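PDB 4KW2: uncharacterized protein, which is of unknown function but has a xylose isomerase-like TIM barrel, a fold that suggests, without proving, an enzyme of the sugar isomerase or AP endonuclease type. Local coordinates for residues A[37-42]-A[55-60]; A[44-49]-A[241-246]; A[69-74]-A[103-108]; A[76-81]-A[114-119]; A[83-86]-A[91-94]. One frame throughout, in Å; residues are numbered along the deposited sequence.

Following the chain from its N terminus, contact 1 closes a short loop around strand 50-53, tying helix 36-46 to the loop beyond that strand. Contact 2 starts on the same helix and runs to 241-246, crossing contact 1 and joining the first part of the barrel to the end of its last strand. Contacts 3, 4 and 5 all lie within the span of contact 2. Contacts 3 and 4 cross each other, and both bring helix 103-116 back to the region of helix 75-86. Contact 5, the shortest closure, sits inside both and links helix 75-86 to strand 91-98. Contacts 4 and 5 also meet directly, through the backbone pair of His119 and Ile93.

Contact 1: residues A[37-42]-A[55-60]; sequences METLDK and FFQELG. With SO4 (sulfate ion), chain C.
The loop after strand 50-53 of the TIM barrel closes over the start of helix 36-46, where Met37 and Thr39 meet Leu59 and Gln57. Met37 N donates to Leu59 O at 3.0 Å, nearly straight at 164°, so a first-turn amide that the helix itself cannot satisfy is taken up by the loop. Met37, a selenomethionine, has its CG 3.7 Å from Gly60 O; the chain then bends at chi2 and chi3 and carries its end toward Leu81 and Glu84 of helix 75-86. The second link is made by side chains. Gln57 holds CG anti to its own N (chi1 -167°) and stays extended, reaching across to place NE2 3.0 Å from Thr39 OG1. This bond is bent, with the hydroxyl tilted out of the amide plane; NE2 also donates to Leu34 O, and Thr39 OG1 gives its proton to Thr35 O. A leucine in place of Gln57 would probably leave Leu34 O and Thr39 OG1 without the donor they share. Farther along the helix, Lys42 NZ donates to a sulfate that Ile250 N also binds. One buried amide nitrogen thus satisfies two acceptors, and the threonine hydroxyl works as acceptor and donor together.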
# COMPACT_ATOMS: atom_id res chain seq x y z
N MSE A 37 4.47 -18.63 18.33
CA MSE A 37 5.28 -18.61 19.57
C MSE A 37 6.35 -17.53 19.49
O MSE A 37 6.55 -16.79 20.45
CB MSE A 37 5.95 -19.96 19.88
CG MSE A 37 4.94 -21.09 20.08
SE MSE A 37 3.71 -20.78 21.58
CE MSE A 37 2.14 -20.21 20.54
N GLU A 38 7.03 -17.43 18.35
CA GLU A 38 8.00 -16.33 18.13
C GLU A 38 7.32 -14.96 18.16
O GLU A 38 7.89 -13.99 18.66
CB GLU A 38 8.72 -16.51 16.79
CG GLU A 38 9.69 -17.68 16.77
CD GLU A 38 10.16 -18.07 15.36
OE1 GLU A 38 9.57 -17.59 14.36
OE2 GLU A 38 11.12 -18.86 15.27
N THR A 39 6.12 -14.88 17.62
CA THR A 39 5.33 -13.65 17.64
C THR A 39 5.04 -13.24 19.09
O THR A 39 5.13 -12.05 19.43
CB THR A 39 4.01 -13.83 16.86
OG1 THR A 39 4.31 -14.08 15.48
CG2 THR A 39 3.12 -12.60 16.97
N LEU A 40 4.68 -14.21 19.92
CA LEU A 40 4.41 -13.95 21.34
C LEU A 40 5.68 -13.53 22.09
O LEU A 40 5.60 -12.71 23.00
CB LEU A 40 3.75 -15.15 22.02
CG LEU A 40 2.35 -15.55 21.52
CD1 LEU A 40 1.74 -16.60 22.44
CD2 LEU A 40 1.41 -14.35 21.42
N ASP A 41 6.83 -14.08 21.70
CA ASP A 41 8.11 -13.64 22.27
C ASP A 41 8.40 -12.18 21.92
O ASP A 41 8.90 -11.44 22.76
CB ASP A 41 9.27 -14.50 21.76
CG ASP A 41 9.15 -15.96 22.15
OD1 ASP A 41 8.46 -16.28 23.14
OD2 ASP A 41 9.76 -16.79 21.46
N LYS A 42 8.09 -11.79 20.69
CA LYS A 42 8.23 -10.40 20.26
C LYS A 42 7.27 -9.50 21.01
O LYS A 42 7.62 -8.39 21.39
CB LYS A 42 7.96 -10.28 18.76
CG LYS A 42 9.02 -10.92 17.90
CD LYS A 42 10.19 -10.00 17.68
CE LYS A 42 11.28 -10.69 16.89
NZ LYS A 42 12.34 -9.72 16.51
N PHE A 55 -5.58 -16.54 11.81
CA PHE A 55 -5.48 -17.98 11.59
C PHE A 55 -4.48 -18.33 10.49
O PHE A 55 -4.16 -17.51 9.62
CB PHE A 55 -6.85 -18.55 11.21
CG PHE A 55 -7.76 -18.81 12.38
CD1 PHE A 55 -7.52 -18.28 13.64
CD2 PHE A 55 -8.90 -19.59 12.20
CE1 PHE A 55 -8.38 -18.54 14.70
CE2 PHE A 55 -9.76 -19.85 13.25
CZ PHE A 55 -9.50 -19.32 14.50
N PHE A 56 -4.03 -19.58 10.56
CA PHE A 56 -3.11 -20.23 9.61
C PHE A 56 -1.64 -19.86 9.79
O PHE A 56 -0.80 -20.26 8.99
CB PHE A 56 -3.59 -20.06 8.16
CG PHE A 56 -4.99 -20.57 7.93
CD1 PHE A 56 -5.25 -21.93 8.00
CD2 PHE A 56 -6.04 -19.70 7.69
CE1 PHE A 56 -6.54 -22.41 7.81
CE2 PHE A 56 -7.33 -20.17 7.50
CZ PHE A 56 -7.58 -21.53 7.56
N GLN A 57 -1.33 -19.16 10.88
CA GLN A 57 0.06 -18.99 11.28
C GLN A 57 0.58 -20.29 11.89
O GLN A 57 -0.09 -20.89 12.74
CB GLN A 57 0.21 -17.86 12.30
CG GLN A 57 1.65 -17.42 12.51
CD GLN A 57 1.79 -16.24 13.44
OE1 GLN A 57 0.97 -16.04 14.34
NE2 GLN A 57 2.82 -15.44 13.24
N GLU A 58 1.76 -20.71 11.46
CA GLU A 58 2.46 -21.83 12.09
C GLU A 58 2.60 -21.53 13.58
O GLU A 58 2.98 -20.43 13.98
CB GLU A 58 3.83 -22.02 11.44
CG GLU A 58 4.74 -23.05 12.11
CD GLU A 58 4.48 -24.48 11.66
OE1 GLU A 58 3.43 -24.73 11.01
OE2 GLU A 58 5.33 -25.35 11.96
N LEU A 59 2.28 -22.52 14.41
CA LEU A 59 2.32 -22.31 15.86
C LEU A 59 3.76 -22.26 16.35
O LEU A 59 4.15 -21.31 17.02
CB LEU A 59 1.54 -23.40 16.59
CG LEU A 59 0.02 -23.45 16.39
CD1 LEU A 59 -0.59 -24.54 17.28
CD2 LEU A 59 -0.64 -22.12 16.71
N GLY A 60 4.56 -23.27 16.00
CA GLY A 60 5.95 -23.36 16.44
C GLY A 60 6.09 -24.15 17.73
O GLY A 60 5.09 -24.43 18.40
S SO4 C . 13.61 -6.05 16.15
O1 SO4 C . 13.40 -4.81 16.92
O2 SO4 C . 14.51 -6.95 16.92
O3 SO4 C . 12.32 -6.75 15.91
O4 SO4 C . 14.22 -5.69 14.85

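Contact 2: residues A[44-49]-A[241-246]; sequences QQLGMG and IEYDDF. With EDO (1,2-ethanediol), chain I.
Two apolar pairs carry the contact, Leu46 against Tyr243 and Met48 against Ile241. Leu46 comes at the far end of the tyrosine, with CD1 and CD2 each 3.9 Å from Tyr243 OH. CD1 also lies at the ring edge, near its plane and 4.1 Å from Tyr243 CE1. Tyr243 sets CG between its backbone N and carbonyl carbon (chi1 69°), which swings the ring across to the leucine. Met48, a selenomethionine, crosses Ile241 obliquely: SE is 4.0 Å from Ile241 CG1, and CE, folded round at chi3, is 4.1 Å from Ile241 CD1. All four side chains are buried, and Ile26 of strand 23-27 packs against both Leu46 and Met48.

The polar links serve the backbone on each side of the apolar pairs. Gly47, with positive phi, is the C' residue of a Schellman motif that ends helix 36-46, with Met48 N bonded to Thr43 O. Gly47 O accepts from Gln261 NE2 and, weakly, from 1,2-ethanediol, while Leu46 O is taken by Arg254 NH1. Farther along the loop, Asp244 OD1 accepts from Phe246 N at 3.1 Å, an Asx turn. The apolar core lies where the last strand, 238-241, pairs with the first, 23-27, the closure of a TIM barrel, covered from outside by Leu46 at the end of helix 36-46 and Met48 just after it.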
# COMPACT_ATOMS: atom_id res chain seq x y z
N GLN A 44 6.24 -9.96 24.00
CA GLN A 44 6.87 -9.77 25.32
C GLN A 44 7.93 -8.67 25.28
O GLN A 44 7.99 -7.84 26.18
CB GLN A 44 7.52 -11.05 25.81
CG GLN A 44 6.55 -12.13 26.24
CD GLN A 44 7.27 -13.39 26.67
OE1 GLN A 44 7.71 -14.18 25.84
NE2 GLN A 44 7.38 -13.59 27.96
N GLN A 45 8.75 -8.68 24.24
CA GLN A 45 9.80 -7.66 24.09
C GLN A 45 9.20 -6.27 23.88
O GLN A 45 9.78 -5.27 24.30
CB GLN A 45 10.73 -8.02 22.93
CG GLN A 45 11.53 -9.29 23.16
CD GLN A 45 12.10 -9.85 21.88
OE1 GLN A 45 12.59 -9.12 21.03
NE2 GLN A 45 12.03 -11.17 21.73
N LEU A 46 8.04 -6.21 23.23
CA LEU A 46 7.31 -4.96 23.07
C LEU A 46 6.67 -4.47 24.37
O LEU A 46 6.45 -3.28 24.54
CB LEU A 46 6.23 -5.11 22.00
CG LEU A 46 6.77 -5.18 20.57
CD1 LEU A 46 5.76 -5.83 19.64
CD2 LEU A 46 7.15 -3.79 20.07
N GLY A 47 6.36 -5.41 25.27
CA GLY A 47 5.74 -5.08 26.55
C GLY A 47 4.23 -4.93 26.45
O GLY A 47 3.67 -3.99 27.00
N MSE A 48 3.58 -5.87 25.77
CA MSE A 48 2.11 -5.87 25.63
C MSE A 48 1.52 -7.14 26.19
O MSE A 48 2.12 -8.22 26.10
CB MSE A 48 1.74 -5.73 24.16
CG MSE A 48 1.90 -4.29 23.71
SE MSE A 48 1.29 -4.11 21.85
CE MSE A 48 2.89 -4.85 21.02
N GLY A 49 0.32 -7.03 26.76
CA GLY A 49 -0.32 -8.14 27.47
C GLY A 49 -1.53 -8.74 26.78
O GLY A 49 -2.28 -9.50 27.40
N ILE A 241 -2.79 -3.04 17.68
CA ILE A 241 -1.80 -2.40 16.82
C ILE A 241 -1.13 -3.37 15.84
O ILE A 241 -0.88 -4.54 16.14
CB ILE A 241 -0.73 -1.63 17.63
CG1 ILE A 241 0.26 -2.58 18.30
CG2 ILE A 241 -1.38 -0.74 18.67
CD1 ILE A 241 1.70 -2.19 18.07
N GLU A 242 -0.86 -2.85 14.65
CA GLU A 242 -0.09 -3.56 13.64
C GLU A 242 1.00 -2.59 13.20
O GLU A 242 0.79 -1.37 13.19
CB GLU A 242 -1.00 -3.93 12.47
CG GLU A 242 -0.39 -4.87 11.42
CD GLU A 242 0.41 -4.17 10.34
OE1 GLU A 242 0.30 -2.93 10.17
OE2 GLU A 242 1.17 -4.87 9.65
N TYR A 243 2.17 -3.12 12.87
CA TYR A 243 3.19 -2.31 12.22
C TYR A 243 4.00 -3.14 11.23
O TYR A 243 3.94 -4.37 11.25
CB TYR A 243 4.09 -1.62 13.25
CG TYR A 243 5.01 -2.51 14.07
CD1 TYR A 243 4.60 -3.05 15.27
CD2 TYR A 243 6.32 -2.75 13.66
CE1 TYR A 243 5.45 -3.83 16.04
CE2 TYR A 243 7.18 -3.53 14.42
CZ TYR A 243 6.74 -4.07 15.61
OH TYR A 243 7.59 -4.83 16.38
N ASP A 244 4.73 -2.45 10.37
CA ASP A 244 5.61 -3.10 9.42
C ASP A 244 6.90 -3.47 10.13
O ASP A 244 7.73 -2.60 10.38
CB ASP A 244 5.89 -2.17 8.24
CG ASP A 244 6.54 -2.87 7.07
OD1 ASP A 244 7.24 -3.89 7.29
OD2 ASP A 244 6.36 -2.40 5.93
N ASP A 245 7.08 -4.75 10.43
CA ASP A 245 8.23 -5.19 11.23
C ASP A 245 9.52 -5.23 10.43
O ASP A 245 10.57 -5.50 11.00
CB ASP A 245 7.97 -6.54 11.92
CG ASP A 245 7.95 -7.71 10.94
OD1 ASP A 245 7.43 -7.55 9.82
OD2 ASP A 245 8.43 -8.80 11.32
N PHE A 246 9.44 -4.98 9.13
CA PHE A 246 10.64 -4.85 8.32
C PHE A 246 11.12 -3.40 8.25
O PHE A 246 12.31 -3.15 8.01
CB PHE A 246 10.41 -5.42 6.92
CG PHE A 246 10.30 -6.92 6.88
CD1 PHE A 246 11.44 -7.71 6.72
CD2 PHE A 246 9.06 -7.55 7.02
CE1 PHE A 246 11.35 -9.09 6.68
CE2 PHE A 246 8.97 -8.94 6.99
CZ PHE A 246 10.11 -9.71 6.82
C1 EDO I . 0.49 -6.05 30.68
O1 EDO I . -0.87 -5.60 30.74
C2 EDO I . 1.35 -5.03 29.95
O2 EDO I . 2.65 -5.58 29.66

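Contact 3: residues A[69-74]-A[103-108]; sequences LNYDLS and NEEWDK
Tyr71 and Lys108 approach to 6.2 Å between CA atoms, where a type I turn from Asn70 to Leu73 lies beside the first turns of helix 103-116. With chi1 at 55°, Tyr71 sets its ring between the turn and the helix. Lys108 CB sits over the centre of one face, 3.6 Å from the centroid of the Tyr71 ring and only 5° off its normal, a well-formed CH-pi contact. Farther out, Lys108 CD comes 3.6 Å from Tyr71 CE1, and the chain then leads away, NZ forming a long ion pair with Glu104 OE2. On the opposite face Asn70 OD1 lies above the ring centre, and the same oxygen accepts a weak bond from Tyr71 N, so the ring is sandwiched between an amide oxygen and a methylene. In the barrel this turn ends the long connection from strand 50-53 and leads straight into helix 75-86, which Ser74 begins as N-cap by accepting from Asn77 N. At the outer end of the ring, Tyr71 OH rests 3.5 Å from Glu105 CG. A serine in place of Tyr71 would probably leave a gap between Lys108 CB and Asn70 OD1, with the lysine chain free to move. Phe109 and Phe112 of the same helix also pack on Tyr71. Gly219 of the second subunit touches Tyr71 and Glu105, and its carbonyl accepts from Asn70 ND2.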
# COMPACT_ATOMS: atom_id res chain seq x y z
N LEU A 69 -2.52 -22.32 13.38
CA LEU A 69 -3.64 -21.82 14.16
C LEU A 69 -4.91 -21.92 13.32
O LEU A 69 -5.01 -21.33 12.25
CB LEU A 69 -3.42 -20.36 14.58
CG LEU A 69 -4.51 -19.72 15.46
CD1 LEU A 69 -4.71 -20.49 16.75
CD2 LEU A 69 -4.17 -18.28 15.76
N ASN A 70 -5.88 -22.68 13.83
CA ASN A 70 -7.17 -22.80 13.18
C ASN A 70 -8.11 -23.43 14.18
O ASN A 70 -7.66 -23.97 15.19
CB ASN A 70 -7.05 -23.67 11.92
CG ASN A 70 -8.29 -23.60 11.04
OD1 ASN A 70 -9.11 -22.68 11.14
ND2 ASN A 70 -8.42 -24.58 10.16
N TYR A 71 -9.40 -23.37 13.90
CA TYR A 71 -10.40 -23.81 14.86
C TYR A 71 -10.49 -25.34 15.03
O TYR A 71 -11.28 -25.82 15.84
CB TYR A 71 -11.77 -23.19 14.56
CG TYR A 71 -12.32 -23.40 13.16
CD1 TYR A 71 -12.30 -24.65 12.54
CD2 TYR A 71 -12.92 -22.35 12.47
CE1 TYR A 71 -12.82 -24.83 11.28
CE2 TYR A 71 -13.45 -22.52 11.20
CZ TYR A 71 -13.39 -23.77 10.61
OH TYR A 71 -13.92 -23.97 9.36
N ASP A 72 -9.68 -26.07 14.27
CA ASP A 72 -9.66 -27.54 14.33
C ASP A 72 -8.63 -28.10 15.32
O ASP A 72 -8.43 -29.32 15.37
CB ASP A 72 -9.39 -28.11 12.92
CG ASP A 72 -8.01 -27.75 12.38
OD1 ASP A 72 -7.30 -26.91 12.98
OD2 ASP A 72 -7.63 -28.29 11.33
N LEU A 73 -7.97 -27.25 16.10
CA LEU A 73 -6.97 -27.72 17.06
C LEU A 73 -7.57 -28.67 18.09
O LEU A 73 -8.64 -28.41 18.63
CB LEU A 73 -6.30 -26.55 17.80
CG LEU A 73 -5.35 -25.66 17.00
CD1 LEU A 73 -4.88 -24.51 17.87
CD2 LEU A 73 -4.17 -26.46 16.47
N SER A 74 -6.87 -29.77 18.37
CA SER A 74 -7.29 -30.73 19.39
C SER A 74 -7.41 -30.07 20.76
O SER A 74 -6.81 -29.03 21.02
CB SER A 74 -6.30 -31.88 19.48
OG SER A 74 -5.05 -31.44 19.99
N ASN A 103 -22.35 -21.14 7.91
CA ASN A 103 -22.71 -21.20 9.32
C ASN A 103 -21.84 -22.17 10.11
O ASN A 103 -21.53 -21.91 11.27
CB ASN A 103 -24.18 -21.60 9.46
CG ASN A 103 -25.13 -20.52 8.97
OD1 ASN A 103 -24.71 -19.42 8.63
ND2 ASN A 103 -26.41 -20.85 8.92
N GLU A 104 -21.46 -23.28 9.48
CA GLU A 104 -20.58 -24.26 10.11
C GLU A 104 -19.26 -23.61 10.53
O GLU A 104 -18.81 -23.80 11.65
CB GLU A 104 -20.31 -25.42 9.16
CG GLU A 104 -19.47 -26.54 9.76
CD GLU A 104 -19.13 -27.64 8.77
OE1 GLU A 104 -19.25 -27.42 7.54
OE2 GLU A 104 -18.73 -28.73 9.22
N GLU A 105 -18.66 -22.86 9.61
CA GLU A 105 -17.41 -22.15 9.90
C GLU A 105 -17.55 -21.17 11.06
O GLU A 105 -16.72 -21.15 11.97
CB GLU A 105 -16.90 -21.43 8.65
CG GLU A 105 -16.41 -22.37 7.55
CD GLU A 105 -16.31 -21.71 6.19
OE1 GLU A 105 -16.88 -20.61 6.00
OE2 GLU A 105 -15.67 -22.30 5.29
N TRP A 106 -18.60 -20.36 11.03
CA TRP A 106 -18.84 -19.41 12.11
C TRP A 106 -18.95 -20.14 13.43
O TRP A 106 -18.29 -19.78 14.40
CB TRP A 106 -20.10 -18.57 11.86
CG TRP A 106 -19.91 -17.52 10.81
CD1 TRP A 106 -20.57 -17.42 9.62
CD2 TRP A 106 -19.00 -16.42 10.86
NE1 TRP A 106 -20.13 -16.33 8.92
CE2 TRP A 106 -19.16 -15.69 9.66
CE3 TRP A 106 -18.06 -15.97 11.79
CZ2 TRP A 106 -18.43 -14.54 9.37
CZ3 TRP A 106 -17.33 -14.83 11.50
CH2 TRP A 106 -17.52 -14.13 10.31
N ASP A 107 -19.77 -21.19 13.45
CA ASP A 107 -19.99 -21.98 14.66
C ASP A 107 -18.67 -22.50 15.23
O ASP A 107 -18.39 -22.33 16.41
CB ASP A 107 -20.94 -23.15 14.37
CG ASP A 107 -21.35 -23.88 15.63
OD1 ASP A 107 -21.97 -23.24 16.51
OD2 ASP A 107 -21.07 -25.09 15.73
N LYS A 108 -17.86 -23.12 14.37
CA LYS A 108 -16.57 -23.66 14.78
C LYS A 108 -15.60 -22.58 15.28
O LYS A 108 -14.86 -22.79 16.23
CB LYS A 108 -15.92 -24.43 13.63
CG LYS A 108 -16.59 -25.74 13.28
CD LYS A 108 -16.02 -26.29 11.97
CE LYS A 108 -16.75 -27.54 11.49
NZ LYS A 108 -16.19 -28.79 12.07

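Contact 4: residues A[76-81]-A[114-119]; sequences DNCALL and HKIGAH
Ile116 supplies the apolar centre of the contact, reaching with CD1 into the groove between Cys78 and Leu81, which stand one turn apart on helix 75-86. Its CG1 is anti to the carbonyl carbon (chi1 -62°), and a further bend at chi2 brings CD1 across to the neighbouring helix. There CD1 is 3.7 Å from Cys78 CB, 3.6 Å from Cys78 O and 3.9 Å from Leu81 CD2, the leucine and isoleucine side chains crossing at about a right angle. Pro92 and Phe95 of strand 91-98 also pack on Ile116.

A sulfur-methylene contact lies beside it. Lys115, bent at chi3 and chi4, lays its CE 3.5 Å from Cys78 SG, so its hydrocarbon part rather than its charge does the touching.

Backbone geometry ends helix 103-116 just beyond. Gly117 has phi 97°, at which a CB would press on the preceding carbonyl oxygen, and is the C' residue of a Schellman motif with Ala118 N bonded to Ala113 O. The chain then enters strand 120-123, and His119 pairs by backbone with Ile93. Such side-by-side packing of successive helices over the strands belongs to the outer layer of a TIM barrel.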
# COMPACT_ATOMS: atom_id res chain seq x y z
N ASP A 76 -6.08 -31.08 23.48
CA ASP A 76 -4.72 -31.04 24.01
C ASP A 76 -3.95 -29.82 23.52
O ASP A 76 -3.32 -29.12 24.31
CB ASP A 76 -3.95 -32.30 23.60
CG ASP A 76 -4.33 -33.52 24.42
OD1 ASP A 76 -5.24 -33.43 25.27
OD2 ASP A 76 -3.70 -34.58 24.21
N ASN A 77 -4.01 -29.57 22.22
CA ASN A 77 -3.35 -28.41 21.62
C ASN A 77 -3.98 -27.08 22.04
O ASN A 77 -3.27 -26.09 22.18
CB ASN A 77 -3.30 -28.53 20.10
CG ASN A 77 -2.19 -29.46 19.62
OD1 ASN A 77 -1.20 -29.67 20.31
ND2 ASN A 77 -2.36 -30.00 18.42
N CYS A 78 -5.30 -27.07 22.21
CA CYS A 78 -5.99 -25.91 22.78
C CYS A 78 -5.52 -25.60 24.19
O CYS A 78 -5.31 -24.44 24.55
CB CYS A 78 -7.50 -26.11 22.78
SG CYS A 78 -8.28 -25.93 21.16
N ALA A 79 -5.34 -26.64 25.00
CA ALA A 79 -4.87 -26.46 26.37
C ALA A 79 -3.42 -25.98 26.38
O ALA A 79 -3.04 -25.14 27.19
CB ALA A 79 -5.01 -27.75 27.17
N LEU A 80 -2.62 -26.52 25.47
CA LEU A 80 -1.23 -26.09 25.34
C LEU A 80 -1.14 -24.64 24.87
O LEU A 80 -0.31 -23.87 25.36
CB LEU A 80 -0.47 -27.01 24.39
CG LEU A 80 1.04 -26.80 24.27
CD1 LEU A 80 1.72 -26.78 25.63
CD2 LEU A 80 1.64 -27.89 23.39
N LEU A 81 -2.01 -24.26 23.94
CA LEU A 81 -2.03 -22.88 23.45
C LEU A 81 -2.37 -21.91 24.58
O LEU A 81 -1.73 -20.87 24.73
CB LEU A 81 -3.01 -22.73 22.28
CG LEU A 81 -3.05 -21.36 21.58
CD1 LEU A 81 -1.67 -20.98 21.09
CD2 LEU A 81 -4.05 -21.38 20.43
N HIS A 114 -14.01 -19.37 22.23
CA HIS A 114 -14.45 -19.63 23.60
C HIS A 114 -13.53 -20.63 24.29
O HIS A 114 -13.16 -20.44 25.45
CB HIS A 114 -15.88 -20.16 23.59
CG HIS A 114 -16.39 -20.54 24.95
ND1 HIS A 114 -16.91 -19.62 25.83
CD2 HIS A 114 -16.44 -21.74 25.58
CE1 HIS A 114 -17.27 -20.23 26.94
NE2 HIS A 114 -17.00 -21.52 26.82
N LYS A 115 -13.17 -21.69 23.58
CA LYS A 115 -12.32 -22.73 24.13
C LYS A 115 -10.93 -22.20 24.52
O LYS A 115 -10.37 -22.59 25.54
CB LYS A 115 -12.20 -23.89 23.13
CG LYS A 115 -11.57 -25.15 23.70
CD LYS A 115 -12.06 -26.42 23.00
CE LYS A 115 -11.75 -26.43 21.51
NZ LYS A 115 -12.89 -26.04 20.63
N ILE A 116 -10.39 -21.29 23.71
CA ILE A 116 -9.07 -20.70 24.00
C ILE A 116 -9.18 -19.59 25.05
O ILE A 116 -8.20 -19.24 25.70
CB ILE A 116 -8.41 -20.19 22.70
CG1 ILE A 116 -8.17 -21.37 21.74
CG2 ILE A 116 -7.09 -19.49 23.00
CD1 ILE A 116 -7.31 -22.48 22.32
N GLY A 117 -10.38 -19.04 25.21
CA GLY A 117 -10.64 -18.05 26.23
C GLY A 117 -10.56 -16.63 25.72
O GLY A 117 -10.28 -15.71 26.49
N ALA A 118 -10.80 -16.43 24.43
CA ALA A 118 -10.90 -15.09 23.88
C ALA A 118 -12.17 -14.43 24.39
O ALA A 118 -13.16 -15.12 24.68
CB ALA A 118 -10.90 -15.14 22.36
N HIS A 119 -12.14 -13.11 24.51
CA HIS A 119 -13.31 -12.33 24.90
C HIS A 119 -13.91 -11.57 23.72
O HIS A 119 -15.04 -11.12 23.79
CB HIS A 119 -12.97 -11.36 26.03
CG HIS A 119 -12.69 -12.02 27.34
ND1 HIS A 119 -13.59 -12.86 27.96
CD2 HIS A 119 -11.61 -11.97 28.16
CE1 HIS A 119 -13.08 -13.31 29.09
NE2 HIS A 119 -11.88 -12.78 29.24

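Contact 5: residues A[83-86]-A[91-94]; sequences HEFK and KPIA. With SO4 (sulfate ion), chain G.
Phe85 carries CG anti to its carbonyl carbon (chi1 -86°) and stands its ring crosswise at chi2 -90°, which presents one face to Pro92. Pro92 CB lies over the centre of that face, 3.6 Å from the centroid of the Phe85 ring and 6° off its normal, a CH-pi contact. The proline ring reaches back along the phenylalanine, Pro92 CD coming to 4.0 Å from Phe85 CD1, and Pro92 N is 3.8 Å from the same carbon. Pro92 is itself the centre of an inverse gamma turn, closed by a weak bond of 2.8 Å from Ile93 N to Lys91 O; this kink lies at the start of the strand. Around the aromatic ring, Leu40 of helix 36-46 and Ala51 of strand 50-53 also pack on it.

On the outer side of the helix, His83 ND1 donates to a sulfate oxygen at the edge of its ring, though the modelled separation is short enough to make its detail doubtful. Lys91 NZ, which takes no part in the packing, forms a salt bridge with another sulfate. Phe85 and Pro92 thus pin the end of helix 75-86 to the strand it leads into, the return half of the beta-alpha-beta crossover 50-53, 75-86, 91-98 of a TIM barrel.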
# COMPACT_ATOMS: atom_id res chain seq x y z
N HIS A 83 -1.86 -22.39 27.78
CA HIS A 83 -0.69 -22.38 28.66
C HIS A 83 0.43 -21.49 28.14
O HIS A 83 1.06 -20.75 28.90
CB HIS A 83 -0.19 -23.81 28.85
CG HIS A 83 1.11 -23.91 29.59
ND1 HIS A 83 1.21 -23.71 30.95
CD2 HIS A 83 2.36 -24.17 29.15
CE1 HIS A 83 2.47 -23.85 31.32
NE2 HIS A 83 3.19 -24.13 30.25
N GLU A 84 0.69 -21.56 26.83
CA GLU A 84 1.75 -20.80 26.18
C GLU A 84 1.51 -19.29 26.23
O GLU A 84 2.45 -18.51 26.40
CB GLU A 84 1.94 -21.27 24.73
CG GLU A 84 2.61 -22.64 24.59
CD GLU A 84 3.97 -22.70 25.25
OE1 GLU A 84 4.83 -21.84 24.95
OE2 GLU A 84 4.19 -23.62 26.06
N PHE A 85 0.26 -18.87 26.06
CA PHE A 85 -0.11 -17.47 26.29
C PHE A 85 0.11 -17.09 27.76
O PHE A 85 0.74 -16.08 28.06
CB PHE A 85 -1.56 -17.23 25.89
CG PHE A 85 -1.75 -16.89 24.44
CD1 PHE A 85 -1.70 -15.57 24.01
CD2 PHE A 85 -2.00 -17.88 23.50
CE1 PHE A 85 -1.89 -15.25 22.67
CE2 PHE A 85 -2.19 -17.57 22.17
CZ PHE A 85 -2.14 -16.26 21.75
N LYS A 86 -0.40 -17.91 28.66
CA LYS A 86 -0.41 -17.59 30.09
C LYS A 86 1.00 -17.40 30.66
O LYS A 86 1.24 -16.43 31.37
CB LYS A 86 -1.15 -18.67 30.88
CG LYS A 86 -1.41 -18.32 32.34
CD LYS A 86 -1.52 -19.57 33.20
CE LYS A 86 -1.68 -19.22 34.67
NZ LYS A 86 -3.06 -18.78 35.01
N LYS A 91 -2.75 -12.24 27.15
CA LYS A 91 -4.09 -12.82 27.04
C LYS A 91 -4.45 -13.00 25.57
O LYS A 91 -4.25 -12.07 24.78
CB LYS A 91 -5.13 -11.90 27.69
CG LYS A 91 -4.89 -11.58 29.15
CD LYS A 91 -5.39 -12.70 30.06
CE LYS A 91 -5.51 -12.23 31.50
NZ LYS A 91 -6.05 -13.31 32.37
N PRO A 92 -4.99 -14.17 25.19
CA PRO A 92 -5.43 -14.37 23.81
C PRO A 92 -6.81 -13.76 23.64
O PRO A 92 -7.78 -14.47 23.40
CB PRO A 92 -5.47 -15.89 23.68
CG PRO A 92 -5.85 -16.34 25.05
CD PRO A 92 -5.20 -15.38 26.00
N ILE A 93 -6.87 -12.44 23.76
CA ILE A 93 -8.13 -11.71 23.94
C ILE A 93 -9.01 -11.73 22.69
O ILE A 93 -10.24 -11.75 22.81
CB ILE A 93 -7.85 -10.24 24.37
CG1 ILE A 93 -9.10 -9.57 24.93
CG2 ILE A 93 -7.27 -9.42 23.23
CD1 ILE A 93 -9.33 -9.88 26.39
N ALA A 94 -8.40 -11.75 21.51
CA ALA A 94 -9.16 -11.68 20.28
C ALA A 94 -8.63 -12.61 19.21
O ALA A 94 -7.45 -12.95 19.18
CB ALA A 94 -9.18 -10.25 19.76
S SO4 G . -1.51 -23.12 33.10
O1 SO4 G . -2.05 -22.41 34.28
O2 SO4 G . -1.41 -24.56 33.42
O3 SO4 G . -2.40 -22.92 31.93
O4 SO4 G . -0.17 -22.59 32.77